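Putative hemin storage protein (Bordetella bronchiseptica, PDB 6AU1) probably cleaves deacetylated poly-beta-1,6-N-acetylglucosamine, a biofilm polysaccharide, through the C-terminal glycoside hydrolase domain that makes up this chain. Local coordinates at residues P173-L176 against A177-G181; Q200-K203 against G204-Y208. One frame throughout, in Å; residues are numbered along the deposited sequence.

Contact 1: P173-L176 against A177-G181; sequences PEAL and ATYQG
Leu176, Tyr179 and Ala175 carry this contact, made within a single short helix. The Tyr179 ring folds back along the helix toward the preceding turn. Its CG stands anti to its own carbonyl carbon and beside the backbone N (chi1 -51°), which lays one ring face over the Ala175 carbonyl, with O 3.1 Å from the ring plane above the centre. The same Ala175 O accepts the Tyr179 backbone N-H at 2.9 Å, so the oxygen that takes this bond also lies beneath the ring. At the far end of the ring Ala175 CB packs 3.7 Å from Tyr179 CZ, while the phenol OH is bonded outside the helix, to the Asp170 carbonyl. CD2 of Leu176 crosses obliquely by the CD2-CE2 side of the ring, 4.1 Å from Tyr179 CD2. One residue before Ala175, Glu174 O is gripped twice by Thr178, by backbone N at 3.2 Å and by OG1 at 3.0 Å, the two donors arriving from opposite faces of the carbonyl plane. Phe133 meets the Tyr179 ring edge-to-face. Backbone i to i+4 bonds, an aromatic lying on the previous turn and a threonine hydroxyl returned to the i-4 carbonyl are typical of an alpha-helix.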
loop_
_atom_site.group_PDB
_atom_site.type_symbol
_atom_site.label_atom_id
_atom_site.label_comp_id
_atom_site.label_asym_id
_atom_site.label_seq_id
_atom_site.Cartn_x
_atom_site.Cartn_y
_atom_site.Cartn_z
ATOM N N PRO A 173 -24.610 2.881 8.102
ATOM C CA PRO A 173 -25.640 1.913 8.510
ATOM C C PRO A 173 -25.275 0.465 8.169
ATOM O O PRO A 173 -25.542 -0.446 8.958
ATOM C CB PRO A 173 -26.876 2.365 7.716
ATOM C CG PRO A 173 -26.671 3.834 7.526
ATOM C CD PRO A 173 -25.180 4.010 7.341
ATOM N N GLU A 174 -24.676 0.261 7.000
ATOM C CA GLU A 174 -24.288 -1.080 6.581
ATOM C C GLU A 174 -23.184 -1.644 7.477
ATOM O O GLU A 174 -23.147 -2.846 7.752
ATOM C CB GLU A 174 -23.832 -1.079 5.117
ATOM C CG GLU A 174 -24.959 -0.862 4.123
ATOM C CD GLU A 174 -25.431 0.582 4.051
ATOM O OE1 GLU A 174 -24.716 1.489 4.537
ATOM O OE2 GLU A 174 -26.526 0.809 3.498
ATOM N N ALA A 175 -22.280 -0.780 7.932
ATOM C CA ALA A 175 -21.244 -1.220 8.863
ATOM C C ALA A 175 -21.847 -1.584 10.218
ATOM O O ALA A 175 -21.495 -2.610 10.806
ATOM C CB ALA A 175 -20.166 -0.144 9.030
ATOM N N LEU A 176 -22.744 -0.743 10.718
ATOM C CA LEU A 176 -23.376 -1.014 12.007
ATOM C C LEU A 176 -24.089 -2.360 11.958
ATOM O O LEU A 176 -24.009 -3.141 12.903
ATOM C CB LEU A 176 -24.361 0.100 12.394
ATOM C CG LEU A 176 -23.780 1.509 12.587
ATOM C CD1 LEU A 176 -24.890 2.510 12.919
ATOM C CD2 LEU A 176 -22.701 1.534 13.660
ATOM N N ALA A 177 -24.759 -2.641 10.843
ATOM C CA ALA A 177 -25.475 -3.908 10.706
ATOM C C ALA A 177 -24.502 -5.079 10.736
ATOM O O ALA A 177 -24.815 -6.145 11.274
ATOM C CB ALA A 177 -26.298 -3.928 9.424
ATOM N N THR A 178 -23.315 -4.874 10.170
ATOM C CA THR A 178 -22.286 -5.909 10.178
ATOM C C THR A 178 -21.769 -6.166 11.600
ATOM O O THR A 178 -21.565 -7.317 11.986
ATOM C CB THR A 178 -21.108 -5.540 9.253
ATOM O OG1 THR A 178 -21.594 -5.351 7.915
ATOM C CG2 THR A 178 -20.061 -6.639 9.254
ATOM N N TYR A 179 -21.565 -5.099 12.375
ATOM C CA TYR A 179 -21.105 -5.246 13.758
ATOM C C TYR A 179 -22.131 -6.012 14.581
ATOM O O TYR A 179 -21.769 -6.787 15.461
ATOM C CB TYR A 179 -20.835 -3.884 14.413
ATOM C CG TYR A 179 -19.948 -2.966 13.605
ATOM C CD1 TYR A 179 -18.951 -3.470 12.773
ATOM C CD2 TYR A 179 -20.118 -1.587 13.666
ATOM C CE1 TYR A 179 -18.141 -2.612 12.017
ATOM C CE2 TYR A 179 -19.321 -0.728 12.921
ATOM C CZ TYR A 179 -18.338 -1.240 12.106
ATOM O OH TYR A 179 -17.563 -0.361 11.377
ATOM N N GLN A 180 -23.408 -5.789 14.288
ATOM C CA GLN A 180 -24.486 -6.481 14.992
ATOM C C GLN A 180 -24.355 -7.976 14.726
ATOM O O GLN A 180 -24.533 -8.806 15.626
ATOM C CB GLN A 180 -25.844 -5.940 14.540
ATOM C CG GLN A 180 -27.042 -6.454 15.316
ATOM C CD GLN A 180 -28.303 -5.671 14.989
ATOM O OE1 GLN A 180 -28.495 -5.227 13.856
ATOM N NE2 GLN A 180 -29.158 -5.484 15.983
ATOM N N GLY A 181 -24.008 -8.302 13.485
ATOM C CA GLY A 181 -23.717 -9.667 13.095
ATOM C C GLY A 181 -22.566 -10.295 13.860
ATOM O O GLY A 181 -22.517 -11.516 14.003
#

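Contact 2: Q200-K203 against G204-Y208; sequences QWSK and GKIRY
The indole of Trp201 receives the end of the Lys205 side chain on one face, one helical turn further on. Lys205 NZ stands 3.4 Å from the centroid of the six-membered ring and 13° off its normal, a cation-pi contact, and CE of the same lysine adds a CH-pi contact at 3.5 Å from that centroid. Tyr179, from the helix 173-181, meets the indole edge-to-face, and Ile188, Ile191 and Arg192 of the helix 188-193 also touch it. Trp201 CG lies anti to the backbone N (chi1 -174°), while the bend of Lys205 at chi3 (-74°) swings CE and NZ over the ring; CD lies 3.8 Å from Trp201 CE2, and NZ is nearest CH2 on the outer six-membered ring. The Arg207 guanidinium comes up obliquely to the other lysine, NH1 lying 3.7 Å from Lys203 CB. The Lys205 ammonium also donates to the Glu169 carbonyl, so a buried lysine has both a polar partner and an aromatic face to stabilise its probable charge. This i to i+4 pairing belongs to the long helix 195-223 of the TIM-barrel glycoside hydrolase domain, on a part of the helix flanked by the small helices 173-181 and 188-193. Lys203 bends at chi2, and its NZ forms a salt bridge with Glu246; a weak, long ion pair links Arg207 to Glu255. The two positive groups thus probably feel each other's charge less. Ile206 lays its CG1 branch against the Ser202 carbonyl, with CD1 3.5 Å from Ser202 O. That oxygen also accepts the Ile206 backbone N-H at 3.1 Å, and Gly204 N bonds to Gln200 O at 2.9 Å.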
loop_
_atom_site.group_PDB
_atom_site.type_symbol
_atom_site.label_atom_id
_atom_site.label_comp_id
_atom_site.label_asym_id
_atom_site.label_seq_id
_atom_site.Cartn_x
_atom_site.Cartn_y
_atom_site.Cartn_z
ATOM N N GLN A 200 -12.771 -6.090 20.918
ATOM C CA GLN A 200 -13.347 -7.043 19.971
ATOM C C GLN A 200 -13.665 -6.367 18.653
ATOM O O GLN A 200 -13.468 -6.938 17.572
ATOM C CB GLN A 200 -14.613 -7.676 20.554
ATOM C CG GLN A 200 -14.336 -8.621 21.707
ATOM C CD GLN A 200 -15.606 -9.039 22.416
ATOM O OE1 GLN A 200 -16.693 -8.552 22.098
ATOM N NE2 GLN A 200 -15.479 -9.947 23.374
ATOM N N TRP A 201 -14.161 -5.139 18.751
ATOM C CA TRP A 201 -14.512 -4.353 17.578
ATOM C C TRP A 201 -13.273 -4.008 16.753
ATOM O O TRP A 201 -13.277 -4.153 15.518
ATOM C CB TRP A 201 -15.251 -3.084 18.012
ATOM C CG TRP A 201 -15.794 -2.248 16.876
ATOM C CD1 TRP A 201 -16.563 -2.676 15.834
ATOM C CD2 TRP A 201 -15.645 -0.831 16.713
ATOM N NE1 TRP A 201 -16.880 -1.613 15.014
ATOM C CE2 TRP A 201 -16.332 -0.471 15.536
ATOM C CE3 TRP A 201 -15.000 0.167 17.454
ATOM C CZ2 TRP A 201 -16.386 0.846 15.072
ATOM C CZ3 TRP A 201 -15.043 1.479 16.987
ATOM C CH2 TRP A 201 -15.738 1.806 15.813
ATOM N N SER A 202 -12.214 -3.562 17.430
ATOM C CA SER A 202 -10.948 -3.272 16.759
ATOM C C SER A 202 -10.433 -4.492 15.994
ATOM O O SER A 202 -10.117 -4.393 14.807
ATOM C CB SER A 202 -9.892 -2.802 17.762
ATOM O OG SER A 202 -8.625 -2.659 17.133
ATOM N N LYS A 203 -10.371 -5.639 16.665
ATOM C CA LYS A 203 -9.878 -6.865 16.030
ATOM C C LYS A 203 -10.788 -7.303 14.887
ATOM O O LYS A 203 -10.312 -7.785 13.856
ATOM C CB LYS A 203 -9.743 -7.985 17.059
ATOM C CG LYS A 203 -8.538 -7.816 17.970
ATOM C CD LYS A 203 -7.247 -7.853 17.155
ATOM C CE LYS A 203 -6.014 -7.811 18.045
ATOM N NZ LYS A 203 -4.757 -7.952 17.250
ATOM N N GLY A 204 -12.094 -7.121 15.067
ATOM C CA GLY A 204 -13.061 -7.462 14.041
ATOM C C GLY A 204 -12.866 -6.655 12.766
ATOM O O GLY A 204 -12.930 -7.198 11.652
ATOM N N LYS A 205 -12.629 -5.356 12.913
ATOM C CA LYS A 205 -12.426 -4.508 11.736
ATOM C C LYS A 205 -11.131 -4.879 11.026
ATOM O O LYS A 205 -11.071 -4.882 9.790
ATOM C CB LYS A 205 -12.418 -3.030 12.122
ATOM C CG LYS A 205 -13.813 -2.508 12.457
ATOM C CD LYS A 205 -13.782 -1.016 12.760
ATOM C CE LYS A 205 -13.167 -0.763 14.138
ATOM N NZ LYS A 205 -12.920 0.699 14.302
ATOM N N ILE A 206 -10.093 -5.175 11.802
ATOM C CA ILE A 206 -8.816 -5.597 11.222
ATOM C C ILE A 206 -9.019 -6.835 10.362
ATOM O O ILE A 206 -8.562 -6.881 9.211
ATOM C CB ILE A 206 -7.761 -5.866 12.311
ATOM C CG1 ILE A 206 -7.308 -4.532 12.927
ATOM C CG2 ILE A 206 -6.560 -6.682 11.758
ATOM C CD1 ILE A 206 -6.626 -4.668 14.322
ATOM N N ARG A 207 -9.741 -7.815 10.895
ATOM C CA ARG A 207 -9.976 -9.055 10.162
ATOM C C ARG A 207 -10.904 -8.834 8.970
ATOM O O ARG A 207 -10.738 -9.477 7.926
ATOM C CB ARG A 207 -10.538 -10.125 11.098
ATOM C CG ARG A 207 -9.490 -10.646 12.058
ATOM C CD ARG A 207 -9.980 -11.845 12.851
ATOM N NE ARG A 207 -9.024 -12.234 13.886
ATOM C CZ ARG A 207 -9.177 -11.972 15.180
ATOM N NH1 ARG A 207 -10.257 -11.327 15.603
ATOM N NH2 ARG A 207 -8.256 -12.361 16.051
ATOM N N TYR A 208 -11.870 -7.927 9.114
ATOM C CA TYR A 208 -12.784 -7.647 8.008
ATOM C C TYR A 208 -12.031 -7.089 6.793
ATOM O O TYR A 208 -12.253 -7.535 5.656
ATOM C CB TYR A 208 -13.886 -6.672 8.434
ATOM C CG TYR A 208 -14.984 -6.533 7.403
ATOM C CD1 TYR A 208 -16.076 -7.391 7.405
ATOM C CD2 TYR A 208 -14.917 -5.552 6.413
ATOM C CE1 TYR A 208 -17.078 -7.272 6.469
ATOM C CE2 TYR A 208 -15.909 -5.429 5.469
ATOM C CZ TYR A 208 -16.988 -6.290 5.497
ATOM O OH TYR A 208 -17.993 -6.175 4.558
#

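In the fold
Contact 1 closes before contact 2 opens along the chain, and the helix 188-193 lies between the two. Their centres are 12 Å apart, on the same side of the domain centre, one in the short helix 173-181 and the other in the helix 195-223. The two helices touch directly: Tyr179 CZ lies 3.3 Å from Trp201 NE1, and Thr178 CG2 lies 4.1 Å from Tyr208 CE1. Phe133 joins them, meeting both Tyr179 and Tyr208. Both helices fall between the parallel strands 156-159 and 230-235 of the barrel, so contact 1 belongs to an excursion that packs back on the helix of contact 2 at the periphery.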